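Local coordinates for ATP/GTP-binding site-containing protein A (Brucella abortus, PDB 6NTR) that acts in the periplasm to maintain the integrity of the cell envelope, and has a beta-barrel-like fold, at residues L16-E21 against D228-G233; S23-L28 against T52-D57; P205-N210 against M224-F229; V171-T176 against I218-T223. All coordinates share one frame; numbering follows the deposited sequence.

Near the N terminus, residues 16-21 open interaction 1, which closes only at 228-233 and so spans most of the chain, pairing strand 8-19 with the last strand, 229-240. Interactions 2 and 4 fall within that span, while interaction 3 ends on the same stretch. Interaction 2 is local: 23-28 and 52-57 pair at the open end of the hairpin of strands 25-39 and 43-56, beside interaction 1. Later, 171-176 opens interaction 4 and 205-210 opens interaction 3; 218-223 and then 224-229 close them in that order, so the two cross. Interaction 4 ties helix 174-179 to the strand corner, and interaction 3 pairs strands 207-214 and 222-225, sharing Asp228 and Phe229 with interaction 1.

Interaction 1: L16-E21 against D228-G233; sequences LDRADE and DFSMRG. With EDO (1,2-ethanediol), chain I.
A classic beta bulge marks this strand pairing, with Asp17 and Arg18 both facing Ser230. Asp17 N donates to Ser230 O over 2.8 Å, and Ser230 N answers with a bond of 3.1 Å to Arg18 O, in the plane of that carbonyl. Serine suits the bulge because it is small and polar: Ser230 OG comes within 3.3 Å of Asp17 CB and lies 2.7 Å from a water, which also donates to Asp17 OD2 and accepts from Arg18 NE. The pairing brings strand 8-19, the first of the barrel-like fold, alongside strand 229-240, the last. Asp17 holds CG anti to its backbone N (chi1 -164°), which carries OD1 to the edge of the Arg232 guanidinium. Arg232 NE and Asp17 OD1 form a salt bridge at 3.4 Å whose hydrogen bond is weak, the flat groups 67° apart. Arg18 bends at chi3, and its NH2 meets Asp20 OD1 at 3.1 Å, near the guanidinium plane, while NH1 forms a salt bridge with Asp225. The opposite face of the sheet is apolar: Leu16 CD1 lies 4.4 Å from Phe229 CD2, and Leu16, Phe229 and Met231 pack on Leu28 of strand 25-39.

Interaction 2: S23-L28 against T52-D57; sequences SGISGL and TRVDMD
Val54 lies between Ile25 and Leu28 and is the apolar centre of this strand pair. Val54 CB sits 4.0 Å from Gly27 O, close against the opposite backbone. From there the side chain forks. Val54 CG1, anti to the backbone N (chi1 171°), passes along the same carbonyl to reach Ile25 CG2 at 3.9 Å, whereas Val54 CG2 turns the other way and touches Leu28 CD1 at 3.6 Å. A beta-branched residue fits here because its two methyls can serve two neighbours at once. Ile25 in turn packs on Phe229 of strand 229-240, and Thr52 on Met231, so this face belongs to the apolar side of the sheet.

On the face of Asp55, its carboxylate lies beside Gly27, where the lack of a side chain lets it pass; Asp55 OD1 has a weak bond to Gln61. At the chain's entry to the strand, Gly24 accommodates a positive phi, and Ser23 OG accepts from Ile25 N to form an ST turn.

Between the strands, Asp55 N donates to Gly27 O over 2.7 Å. Asp55 O receives two donors, Ser26 N at 2.9 Å and, weakly, Gly27 N at 3.4 Å, and Ser26 OG approaches Asp55 CB to 3.2 Å. Two residues facing one define a classic beta bulge, set here in the antiparallel hairpin of strands 25-39 and 43-56.

Interaction 3: P205-N210 against M224-F229; sequences PIYRIN and MDYGDF
Arg208 and Asp225 form an antiparallel hydrogen-bonded pair, Asp225 N giving 2.7 Å to Arg208 O almost in line with the carbonyl bond and Arg208 N giving 3.1 Å to Asp225 O. On their shared face of the sheet, Asp225 CB lies over the Arg208 guanidinium, and Arg208 NH2 is 3.5 Å from Asp225 OD2; with that oxygen well out of the guanidinium plane, the attraction is of charges alone. Asp225 OD1 forms a salt bridge with Arg18 and accepts from Gly227 N over 3.2 Å, an Asx turn that starts the chain reversal. Glycine fits at 227, where a CB would be jammed against the carbonyl O of the residue before.

Ile209 and Met224 run side by side on the other face, Ile209 CD1 lying 3.8 Å from Met224 CG. Tyr207 holds CG opposite the backbone N (chi1 154°), which swings its ring toward Tyr226; the two point the same way, with their CE1 atoms 3.9 Å apart and their rings inclined at 44°.

Strand 187-195 flanks strand 207-214 on its far side, Tyr194 meeting Tyr207 edge-to-face. Beyond strand 222-225 comes strand 229-240, while Phe50 of strand 43-56 packs against Met224 and Tyr226.

Interaction 4: V171-T176 against I218-T223; sequences VPDDET and ITRDMT. Unlike the reference sequence in segment 218-223: Met222 (reference Leu). With EDO (1,2-ethanediol), chain G.
Charge dominates the meeting of Arg220 with Asp173 and Glu175, whose carboxylates share NH1 in a salt-bridge network. Asp173 OD2 lies 2.9 Å from Arg220 NH1, with the Asp173 carboxylate turned 58° from the guanidinium. Glu175 OE1 comes in at the guanidinium edge, receiving a nearly straight bond of 3.2 Å from the same Arg220 NH1. Arginine suits the place because its chain, extended from CG to NE, spans the gap between strand and helix; NE bonds to Tyr214 OH.

Hydrogen bonds to backbone follow. Asp221 N donates 2.8 Å to Glu175 OE2 through that oxygen's syn lone pair, and Leu235 N donates to it as well. Asp173 is the N-cap of helix 174-179, its OD1 accepting from Thr176 N over 3.2 Å, so one carboxylate serves both helix end and arginine.

Packing is slight: Glu175 CB lies 3.9 Å from Arg220 CD, and Thr176 CG2 sits over one guanidinium face.

Glu175 and Arg220 are buried, and their mutual neutralisation probably favours the ionised forms. With Glu175 also holding backbone N-H groups at the chain corner and in strand 229-240, the helix start is fixed to the sheet by polar bonds more than by apolar packing.

Interaction 1: L16-E21 against D228-G233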
loop_
_atom_site.group_PDB
_atom_site.type_symbol
_atom_site.label_atom_id
_atom_site.label_comp_id
_atom_site.label_asym_id
_atom_site.label_seq_id
_atom_site.Cartn_x
_atom_site.Cartn_y
_atom_site.Cartn_z
ATOM N N LEU A 16 -13.577 8.560 -7.410
ATOM C CA LEU A 16 -12.750 8.962 -8.531
ATOM C C LEU A 16 -12.262 10.395 -8.335
ATOM O O LEU A 16 -13.048 11.278 -8.024
ATOM C CB LEU A 16 -13.540 8.844 -9.824
ATOM C CG LEU A 16 -12.829 9.253 -11.098
ATOM C CD1 LEU A 16 -11.639 8.361 -11.368
ATOM C CD2 LEU A 16 -13.792 9.242 -12.263
ATOM N N ASP A 17 -10.968 10.634 -8.505
ATOM C CA ASP A 17 -10.464 11.988 -8.331
ATOM C C ASP A 17 -10.377 12.727 -9.651
ATOM O O ASP A 17 -11.026 13.736 -9.831
ATOM C CB ASP A 17 -9.094 11.957 -7.663
ATOM C CG ASP A 17 -8.677 13.300 -7.109
ATOM O OD1 ASP A 17 -9.476 13.950 -6.414
ATOM O OD2 ASP A 17 -7.531 13.696 -7.365
ATOM N N ARG A 18 -9.602 12.200 -10.586
ATOM C CA ARG A 18 -9.457 12.821 -11.892
ATOM C C ARG A 18 -9.412 11.741 -12.957
ATOM O O ARG A 18 -8.833 10.694 -12.746
ATOM C CB ARG A 18 -8.202 13.731 -11.930
ATOM C CG ARG A 18 -7.191 13.505 -13.057
ATOM C CD ARG A 18 -5.846 14.148 -12.765
ATOM N NE ARG A 18 -4.818 13.180 -12.403
ATOM C CZ ARG A 18 -4.149 12.445 -13.276
ATOM N NH1 ARG A 18 -3.234 11.594 -12.859
ATOM N NH2 ARG A 18 -4.404 12.552 -14.564
ATOM N N ALA A 19 -10.011 12.005 -14.103
ATOM C CA ALA A 19 -9.987 11.033 -15.175
ATOM C C ALA A 19 -9.482 11.585 -16.490
ATOM O O ALA A 19 -10.010 12.547 -16.996
ATOM C CB ALA A 19 -11.358 10.436 -15.360
ATOM N N ASP A 20 -8.462 10.954 -17.046
ATOM C CA ASP A 20 -7.908 11.368 -18.314
ATOM C C ASP A 20 -8.793 10.872 -19.432
ATOM O O ASP A 20 -9.488 9.894 -19.275
ATOM C CB ASP A 20 -6.486 10.840 -18.485
ATOM C CG ASP A 20 -5.423 11.867 -18.106
ATOM O OD1 ASP A 20 -5.744 12.831 -17.392
ATOM O OD2 ASP A 20 -4.260 11.705 -18.520
ATOM N N GLU A 21 -8.766 11.548 -20.567
ATOM C CA GLU A 21 -9.560 11.156 -21.716
ATOM C C GLU A 21 -9.073 9.793 -22.139
ATOM O O GLU A 21 -9.820 8.983 -22.639
ATOM C CB GLU A 21 -9.426 12.166 -22.847
ATOM C CG GLU A 21 -9.888 11.665 -24.201
ATOM C CD GLU A 21 -10.340 12.784 -25.110
ATOM O OE1 GLU A 21 -11.003 13.694 -24.616
ATOM O OE2 GLU A 21 -10.030 12.748 -26.303
ATOM N N ASP A 228 -2.941 8.218 -15.623
ATOM C CA ASP A 228 -4.081 8.799 -16.309
ATOM C C ASP A 228 -5.191 9.150 -15.345
ATOM O O ASP A 228 -5.812 10.183 -15.497
ATOM C CB ASP A 228 -4.658 7.838 -17.354
ATOM C CG ASP A 228 -3.705 7.540 -18.481
ATOM O OD1 ASP A 228 -2.778 8.334 -18.723
ATOM O OD2 ASP A 228 -3.887 6.496 -19.127
ATOM N N PHE A 229 -5.445 8.297 -14.359
ATOM C CA PHE A 229 -6.514 8.542 -13.402
ATOM C C PHE A 229 -6.071 8.428 -11.962
ATOM O O PHE A 229 -5.159 7.696 -11.669
ATOM C CB PHE A 229 -7.654 7.559 -13.634
ATOM C CG PHE A 229 -7.449 6.224 -12.995
ATOM C CD1 PHE A 229 -6.752 5.242 -13.645
ATOM C CD2 PHE A 229 -7.971 5.950 -11.761
ATOM C CE1 PHE A 229 -6.565 4.014 -13.071
ATOM C CE2 PHE A 229 -7.788 4.723 -11.183
ATOM C CZ PHE A 229 -7.088 3.756 -11.842
ATOM N N SER A 230 -6.720 9.162 -11.071
ATOM C CA SER A 230 -6.403 9.102 -9.665
ATOM C C SER A 230 -7.652 8.737 -8.881
ATOM O O SER A 230 -8.783 9.028 -9.284
ATOM C CB SER A 230 -5.802 10.428 -9.174
ATOM O OG SER A 230 -6.558 11.516 -9.654
HETATM N N MSE A 231 -7.426 8.121 -7.723
HETATM C CA MSE A 231 -8.474 7.690 -6.844
HETATM C C MSE A 231 -8.272 8.326 -5.514
HETATM O O MSE A 231 -7.153 8.728 -5.175
HETATM C CB MSE A 231 -8.350 6.208 -6.587
HETATM C CG MSE A 231 -8.513 5.385 -7.842
HETATM SE SE MSE A 231 -8.504 3.525 -7.255
HETATM C CE MSE A 231 -8.846 3.918 -5.378
ATOM N N ARG A 232 -9.363 8.445 -4.762
ATOM C CA ARG A 232 -9.355 9.024 -3.441
ATOM C C ARG A 232 -9.783 7.949 -2.464
ATOM O O ARG A 232 -10.639 7.147 -2.775
ATOM C CB ARG A 232 -10.372 10.157 -3.363
ATOM C CG ARG A 232 -9.887 11.507 -3.827
ATOM C CD ARG A 232 -9.692 12.441 -2.653
ATOM N NE ARG A 232 -9.016 13.667 -3.045
ATOM C CZ ARG A 232 -8.370 14.461 -2.208
ATOM N NH1 ARG A 232 -8.307 14.165 -0.926
ATOM N NH2 ARG A 232 -7.784 15.559 -2.655
ATOM N N GLY A 233 -9.174 7.912 -1.293
ATOM C CA GLY A 233 -9.570 6.952 -0.294
ATOM C C GLY A 233 -9.806 7.656 1.011
ATOM O O GLY A 233 -8.888 8.184 1.596
HETATM C C1 EDO I . -14.954 13.032 -10.898
HETATM O O1 EDO I . -14.046 13.833 -10.121
HETATM C C2 EDO I . -15.288 13.724 -12.216
HETATM O O2 EDO I . -14.174 13.603 -13.111
HETATM O O HOH W 1 -5.231 13.796 -9.293
#

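Interaction 2: S23-L28 against T52-D57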
loop_
_atom_site.group_PDB
_atom_site.type_symbol
_atom_site.label_atom_id
_atom_site.label_comp_id
_atom_site.label_asym_id
_atom_site.label_seq_id
_atom_site.Cartn_x
_atom_site.Cartn_y
_atom_site.Cartn_z
ATOM N N SER A 23 -7.931 7.396 -20.323
ATOM C CA SER A 23 -8.433 6.346 -19.470
ATOM C C SER A 23 -9.780 5.773 -19.896
ATOM O O SER A 23 -9.994 4.576 -19.787
ATOM C CB SER A 23 -8.483 6.829 -18.035
ATOM O OG SER A 23 -9.696 7.469 -17.793
ATOM N N GLY A 24 -10.692 6.630 -20.341
ATOM C CA GLY A 24 -12.001 6.196 -20.803
ATOM C C GLY A 24 -12.931 5.861 -19.666
ATOM O O GLY A 24 -14.017 5.349 -19.841
ATOM N N ILE A 25 -12.482 6.195 -18.483
ATOM C CA ILE A 25 -13.187 5.931 -17.233
ATOM C C ILE A 25 -14.158 7.066 -16.955
ATOM O O ILE A 25 -13.749 8.231 -16.917
ATOM C CB ILE A 25 -12.194 5.800 -16.072
ATOM C CG1 ILE A 25 -11.244 4.645 -16.308
ATOM C CG2 ILE A 25 -12.919 5.651 -14.763
ATOM C CD1 ILE A 25 -10.106 4.662 -15.344
ATOM N N SER A 26 -15.422 6.743 -16.742
ATOM C CA SER A 26 -16.414 7.756 -16.447
ATOM C C SER A 26 -16.805 7.761 -14.983
ATOM O O SER A 26 -17.320 8.739 -14.478
ATOM C CB SER A 26 -17.648 7.524 -17.299
ATOM O OG SER A 26 -18.496 6.562 -16.715
ATOM N N GLY A 27 -16.574 6.648 -14.305
ATOM C CA GLY A 27 -16.909 6.555 -12.905
ATOM C C GLY A 27 -16.087 5.512 -12.207
ATOM O O GLY A 27 -15.610 4.592 -12.828
ATOM N N LEU A 28 -15.912 5.683 -10.910
ATOM C CA LEU A 28 -15.194 4.729 -10.100
ATOM C C LEU A 28 -15.583 4.846 -8.650
ATOM O O LEU A 28 -15.224 5.802 -8.001
ATOM C CB LEU A 28 -13.694 4.897 -10.252
ATOM C CG LEU A 28 -12.831 3.926 -9.464
ATOM C CD1 LEU A 28 -11.456 3.793 -10.074
ATOM C CD2 LEU A 28 -12.737 4.315 -8.009
ATOM N N THR A 52 -13.004 -1.964 -6.779
ATOM C CA THR A 52 -13.268 -0.763 -7.568
ATOM C C THR A 52 -14.348 -1.047 -8.593
ATOM O O THR A 52 -14.171 -1.906 -9.455
ATOM C CB THR A 52 -12.015 -0.263 -8.296
ATOM O OG1 THR A 52 -11.494 -1.295 -9.146
ATOM C CG2 THR A 52 -10.959 0.196 -7.314
ATOM N N ARG A 53 -15.429 -0.290 -8.549
ATOM C CA ARG A 53 -16.469 -0.415 -9.542
ATOM C C ARG A 53 -16.192 0.706 -10.551
ATOM O O ARG A 53 -16.436 1.865 -10.273
ATOM C CB ARG A 53 -17.829 -0.231 -8.890
ATOM C CG ARG A 53 -17.979 -0.933 -7.558
ATOM C CD ARG A 53 -19.430 -1.250 -7.256
ATOM N NE ARG A 53 -20.018 -2.105 -8.277
ATOM C CZ ARG A 53 -20.489 -3.318 -8.039
ATOM N NH1 ARG A 53 -20.450 -3.801 -6.815
ATOM N NH2 ARG A 53 -20.999 -4.039 -9.021
ATOM N N VAL A 54 -15.697 0.345 -11.727
ATOM C CA VAL A 54 -15.332 1.307 -12.756
ATOM C C VAL A 54 -16.313 1.372 -13.918
ATOM O O VAL A 54 -16.608 0.382 -14.555
ATOM C CB VAL A 54 -13.907 1.016 -13.290
ATOM C CG1 VAL A 54 -13.570 1.852 -14.505
ATOM C CG2 VAL A 54 -12.870 1.227 -12.207
ATOM N N ASP A 55 -16.831 2.564 -14.143
ATOM C CA ASP A 55 -17.788 2.825 -15.181
ATOM C C ASP A 55 -17.065 3.238 -16.411
ATOM O O ASP A 55 -16.124 3.977 -16.352
ATOM C CB ASP A 55 -18.694 3.963 -14.782
ATOM C CG ASP A 55 -19.684 3.580 -13.756
ATOM O OD1 ASP A 55 -19.925 2.393 -13.581
ATOM O OD2 ASP A 55 -20.246 4.468 -13.123
HETATM N N MSE A 56 -17.513 2.737 -17.542
HETATM C CA MSE A 56 -16.937 3.079 -18.817
HETATM C C MSE A 56 -18.190 3.446 -19.538
HETATM O O MSE A 56 -19.240 2.854 -19.253
HETATM C CB MSE A 56 -16.173 1.936 -19.472
HETATM C CG MSE A 56 -14.764 1.783 -18.923
HETATM SE SE MSE A 56 -13.539 1.291 -20.369
HETATM C CE MSE A 56 -12.441 -0.040 -19.448
ATOM N N ASP A 57 -18.136 4.430 -20.416
ATOM C CA ASP A 57 -19.319 4.867 -21.118
ATOM C C ASP A 57 -19.930 3.824 -22.034
ATOM O O ASP A 57 -21.129 3.552 -22.002
ATOM C CB ASP A 57 -18.869 6.013 -21.999
ATOM C CG ASP A 57 -19.988 6.774 -22.559
ATOM O OD1 ASP A 57 -20.923 7.075 -21.810
ATOM O OD2 ASP A 57 -19.916 7.087 -23.750
#

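Interaction 3: P205-N210 against M224-F229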
loop_
_atom_site.group_PDB
_atom_site.type_symbol
_atom_site.label_atom_id
_atom_site.label_comp_id
_atom_site.label_asym_id
_atom_site.label_seq_id
_atom_site.Cartn_x
_atom_site.Cartn_y
_atom_site.Cartn_z
ATOM N N PRO A 205 7.030 8.607 -12.229
ATOM C CA PRO A 205 6.967 7.427 -11.362
ATOM C C PRO A 205 5.861 6.500 -11.884
ATOM O O PRO A 205 4.927 7.000 -12.490
ATOM C CB PRO A 205 6.619 8.001 -9.998
ATOM C CG PRO A 205 5.742 9.137 -10.288
ATOM C CD PRO A 205 6.253 9.738 -11.548
ATOM N N ILE A 206 5.961 5.196 -11.676
ATOM C CA ILE A 206 4.923 4.296 -12.157
ATOM C C ILE A 206 3.638 4.479 -11.362
ATOM O O ILE A 206 2.548 4.224 -11.875
ATOM C CB ILE A 206 5.408 2.841 -12.103
ATOM C CG1 ILE A 206 5.763 2.489 -10.667
ATOM C CG2 ILE A 206 6.601 2.625 -13.031
ATOM C CD1 ILE A 206 6.414 1.175 -10.523
ATOM N N TYR A 207 3.733 4.952 -10.128
ATOM C CA TYR A 207 2.570 5.112 -9.275
ATOM C C TYR A 207 2.966 6.071 -8.164
ATOM O O TYR A 207 4.124 6.120 -7.756
ATOM C CB TYR A 207 2.106 3.741 -8.745
ATOM C CG TYR A 207 1.350 3.711 -7.433
ATOM C CD1 TYR A 207 -0.032 3.857 -7.396
ATOM C CD2 TYR A 207 2.002 3.461 -6.242
ATOM C CE1 TYR A 207 -0.731 3.800 -6.191
ATOM C CE2 TYR A 207 1.313 3.407 -5.042
ATOM C CZ TYR A 207 -0.041 3.578 -5.021
ATOM O OH TYR A 207 -0.698 3.518 -3.818
ATOM N N ARG A 208 2.005 6.853 -7.698
ATOM C CA ARG A 208 2.275 7.837 -6.667
ATOM C C ARG A 208 1.088 7.928 -5.725
ATOM O O ARG A 208 -0.053 8.030 -6.184
ATOM C CB ARG A 208 2.543 9.198 -7.291
ATOM C CG ARG A 208 2.904 10.251 -6.281
ATOM C CD ARG A 208 3.604 11.408 -6.947
ATOM N NE ARG A 208 2.702 12.171 -7.796
ATOM C CZ ARG A 208 1.662 12.867 -7.355
ATOM N NH1 ARG A 208 1.384 12.939 -6.059
ATOM N NH2 ARG A 208 0.903 13.508 -8.221
ATOM N N ILE A 209 1.367 7.931 -4.436
ATOM C CA ILE A 209 0.341 8.034 -3.434
ATOM C C ILE A 209 0.624 9.087 -2.381
ATOM O O ILE A 209 1.705 9.160 -1.866
ATOM C CB ILE A 209 0.115 6.678 -2.730
ATOM C CG1 ILE A 209 -1.040 6.778 -1.757
ATOM C CG2 ILE A 209 1.333 6.246 -1.958
ATOM C CD1 ILE A 209 -1.404 5.473 -1.089
ATOM N N ASN A 210 -0.385 9.862 -2.050
ATOM C CA ASN A 210 -0.282 10.862 -1.028
ATOM C C ASN A 210 -1.164 10.452 0.125
ATOM O O ASN A 210 -2.297 10.118 -0.079
ATOM C CB ASN A 210 -0.773 12.205 -1.541
ATOM C CG ASN A 210 0.002 12.686 -2.725
ATOM O OD1 ASN A 210 -0.192 12.232 -3.835
ATOM N ND2 ASN A 210 0.888 13.623 -2.489
HETATM N N MSE A 224 -4.495 8.161 -4.711
HETATM C CA MSE A 224 -3.619 7.340 -5.486
HETATM C C MSE A 224 -3.587 7.815 -6.887
HETATM O O MSE A 224 -4.620 7.810 -7.540
HETATM C CB MSE A 224 -4.121 5.912 -5.367
HETATM C CG MSE A 224 -4.034 5.574 -3.897
HETATM SE SE MSE A 224 -5.338 4.253 -3.313
HETATM C CE MSE A 224 -4.345 2.747 -4.064
ATOM N N ASP A 225 -2.417 8.191 -7.375
ATOM C CA ASP A 225 -2.270 8.660 -8.726
ATOM C C ASP A 225 -1.716 7.498 -9.495
ATOM O O ASP A 225 -0.623 7.049 -9.246
ATOM C CB ASP A 225 -1.293 9.835 -8.763
ATOM C CG ASP A 225 -1.485 10.742 -9.960
ATOM O OD1 ASP A 225 -1.324 10.285 -11.090
ATOM O OD2 ASP A 225 -1.767 11.930 -9.772
ATOM N N TYR A 226 -2.505 7.020 -10.441
ATOM C CA TYR A 226 -2.154 5.890 -11.277
ATOM C C TYR A 226 -1.667 6.333 -12.622
ATOM O O TYR A 226 -1.413 5.515 -13.474
ATOM C CB TYR A 226 -3.360 4.985 -11.466
ATOM C CG TYR A 226 -3.777 4.272 -10.214
ATOM C CD1 TYR A 226 -3.090 3.171 -9.766
ATOM C CD2 TYR A 226 -4.848 4.709 -9.475
ATOM C CE1 TYR A 226 -3.459 2.531 -8.612
ATOM C CE2 TYR A 226 -5.226 4.068 -8.331
ATOM C CZ TYR A 226 -4.523 2.983 -7.905
ATOM O OH TYR A 226 -4.897 2.345 -6.763
ATOM N N GLY A 227 -1.532 7.638 -12.807
ATOM C CA GLY A 227 -1.109 8.178 -14.076
ATOM C C GLY A 227 -2.270 8.891 -14.705
ATOM O O GLY A 227 -2.575 10.016 -14.349
ATOM N N ASP A 228 -2.941 8.218 -15.623
ATOM C CA ASP A 228 -4.081 8.799 -16.309
ATOM C C ASP A 228 -5.191 9.150 -15.345
ATOM O O ASP A 228 -5.812 10.183 -15.497
ATOM C CB ASP A 228 -4.658 7.838 -17.354
ATOM C CG ASP A 228 -3.705 7.540 -18.481
ATOM O OD1 ASP A 228 -2.778 8.334 -18.723
ATOM O OD2 ASP A 228 -3.887 6.496 -19.127
ATOM N N PHE A 229 -5.445 8.297 -14.359
ATOM C CA PHE A 229 -6.514 8.542 -13.402
ATOM C C PHE A 229 -6.071 8.428 -11.962
ATOM O O PHE A 229 -5.159 7.696 -11.669
ATOM C CB PHE A 229 -7.654 7.559 -13.634
ATOM C CG PHE A 229 -7.449 6.224 -12.995
ATOM C CD1 PHE A 229 -6.752 5.242 -13.645
ATOM C CD2 PHE A 229 -7.971 5.950 -11.761
ATOM C CE1 PHE A 229 -6.565 4.014 -13.071
ATOM C CE2 PHE A 229 -7.788 4.723 -11.183
ATOM C CZ PHE A 229 -7.088 3.756 -11.842
#

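Interaction 4: V171-T176 against I218-T223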
loop_
_atom_site.group_PDB
_atom_site.type_symbol
_atom_site.label_atom_id
_atom_site.label_comp_id
_atom_site.label_asym_id
_atom_site.label_seq_id
_atom_site.Cartn_x
_atom_site.Cartn_y
_atom_site.Cartn_z
ATOM N N VAL A 171 -5.664 18.582 11.751
ATOM C CA VAL A 171 -6.879 19.272 11.378
ATOM C C VAL A 171 -8.013 18.285 11.422
ATOM O O VAL A 171 -7.991 17.306 10.693
ATOM C CB VAL A 171 -6.805 19.806 9.939
ATOM C CG1 VAL A 171 -8.188 20.187 9.443
ATOM C CG2 VAL A 171 -5.867 20.991 9.853
ATOM N N PRO A 172 -9.006 18.537 12.283
ATOM C CA PRO A 172 -10.168 17.654 12.392
ATOM C C PRO A 172 -10.986 17.659 11.121
ATOM O O PRO A 172 -11.282 18.707 10.578
ATOM C CB PRO A 172 -10.974 18.270 13.535
ATOM C CG PRO A 172 -10.429 19.639 13.716
ATOM C CD PRO A 172 -8.992 19.546 13.346
ATOM N N ASP A 173 -11.378 16.485 10.666
ATOM C CA ASP A 173 -12.164 16.360 9.453
ATOM C C ASP A 173 -13.136 15.205 9.612
ATOM O O ASP A 173 -13.288 14.666 10.698
ATOM C CB ASP A 173 -11.284 16.207 8.212
ATOM C CG ASP A 173 -10.411 14.982 8.257
ATOM O OD1 ASP A 173 -10.232 14.426 9.342
ATOM O OD2 ASP A 173 -9.892 14.583 7.204
ATOM N N ASP A 174 -13.818 14.847 8.542
ATOM C CA ASP A 174 -14.770 13.764 8.620
ATOM C C ASP A 174 -14.066 12.485 9.056
ATOM O O ASP A 174 -14.603 11.711 9.822
ATOM C CB ASP A 174 -15.450 13.560 7.272
ATOM C CG ASP A 174 -16.449 14.645 6.958
ATOM O OD1 ASP A 174 -16.785 15.420 7.864
ATOM O OD2 ASP A 174 -16.902 14.726 5.804
ATOM N N GLU A 175 -12.863 12.263 8.569
ATOM C CA GLU A 175 -12.122 11.076 8.920
ATOM C C GLU A 175 -11.849 10.980 10.412
ATOM O O GLU A 175 -11.922 9.907 10.990
ATOM C CB GLU A 175 -10.827 11.008 8.129
ATOM C CG GLU A 175 -11.026 10.691 6.663
ATOM C CD GLU A 175 -9.722 10.438 5.951
ATOM O OE1 GLU A 175 -8.777 11.190 6.185
ATOM O OE2 GLU A 175 -9.626 9.487 5.172
ATOM N N THR A 176 -11.535 12.098 11.040
ATOM C CA THR A 176 -11.237 12.097 12.461
ATOM C C THR A 176 -12.390 11.664 13.349
ATOM O O THR A 176 -12.174 10.972 14.329
ATOM C CB THR A 176 -10.773 13.469 12.969
ATOM O OG1 THR A 176 -11.770 14.448 12.682
ATOM C CG2 THR A 176 -9.468 13.857 12.338
ATOM N N ILE A 218 -1.339 4.128 11.384
ATOM C CA ILE A 218 -2.616 4.373 10.741
ATOM C C ILE A 218 -2.402 5.410 9.658
ATOM O O ILE A 218 -1.475 6.204 9.725
ATOM C CB ILE A 218 -3.644 4.830 11.786
ATOM C CG1 ILE A 218 -3.854 3.715 12.811
ATOM C CG2 ILE A 218 -4.964 5.169 11.142
ATOM C CD1 ILE A 218 -4.978 3.972 13.764
ATOM N N THR A 219 -3.204 5.351 8.607
ATOM C CA THR A 219 -3.154 6.332 7.539
ATOM C C THR A 219 -4.569 6.651 7.109
ATOM O O THR A 219 -5.482 5.854 7.307
ATOM C CB THR A 219 -2.398 5.841 6.312
ATOM O OG1 THR A 219 -3.222 4.923 5.600
ATOM C CG2 THR A 219 -1.158 5.145 6.702
ATOM N N ARG A 220 -4.745 7.810 6.488
ATOM C CA ARG A 220 -6.060 8.247 6.043
ATOM C C ARG A 220 -5.873 9.207 4.885
ATOM O O ARG A 220 -4.759 9.416 4.410
ATOM C CB ARG A 220 -6.838 8.893 7.181
ATOM C CG ARG A 220 -6.184 10.122 7.762
ATOM C CD ARG A 220 -7.057 10.675 8.865
ATOM N NE ARG A 220 -6.494 11.841 9.529
ATOM C CZ ARG A 220 -6.664 13.089 9.110
ATOM N NH1 ARG A 220 -7.376 13.338 8.016
ATOM N NH2 ARG A 220 -6.126 14.091 9.790
ATOM N N ASP A 221 -6.956 9.775 4.391
ATOM C CA ASP A 221 -6.891 10.798 3.356
ATOM C C ASP A 221 -6.027 10.400 2.195
ATOM O O ASP A 221 -5.226 11.172 1.736
ATOM C CB ASP A 221 -6.399 12.125 3.933
ATOM C CG ASP A 221 -6.876 13.329 3.151
ATOM O OD1 ASP A 221 -7.182 13.215 1.962
ATOM O OD2 ASP A 221 -6.935 14.406 3.738
HETATM N N MSE A 222 -6.165 9.182 1.737
HETATM C CA MSE A 222 -5.369 8.691 0.646
HETATM C C MSE A 222 -5.746 9.204 -0.685
HETATM O O MSE A 222 -6.890 9.565 -0.910
HETATM C CB MSE A 222 -5.481 7.187 0.515
HETATM C CG MSE A 222 -6.331 6.567 1.603
HETATM SE SE MSE A 222 -5.204 5.146 2.229
HETATM C CE MSE A 222 -4.996 4.251 0.509
ATOM N N THR A 223 -4.764 9.325 -1.550
ATOM C CA THR A 223 -5.000 9.689 -2.914
ATOM C C THR A 223 -4.020 8.857 -3.697
ATOM O O THR A 223 -2.854 8.861 -3.412
ATOM C CB THR A 223 -4.766 11.180 -3.170
ATOM O OG1 THR A 223 -5.790 11.932 -2.532
ATOM C CG2 THR A 223 -4.803 11.465 -4.633
HETATM C C1 EDO G . -3.263 2.207 7.773
HETATM O O1 EDO G . -4.618 2.675 7.762
HETATM C C2 EDO G . -2.818 1.946 6.350
HETATM O O2 EDO G . -1.436 1.598 6.405
#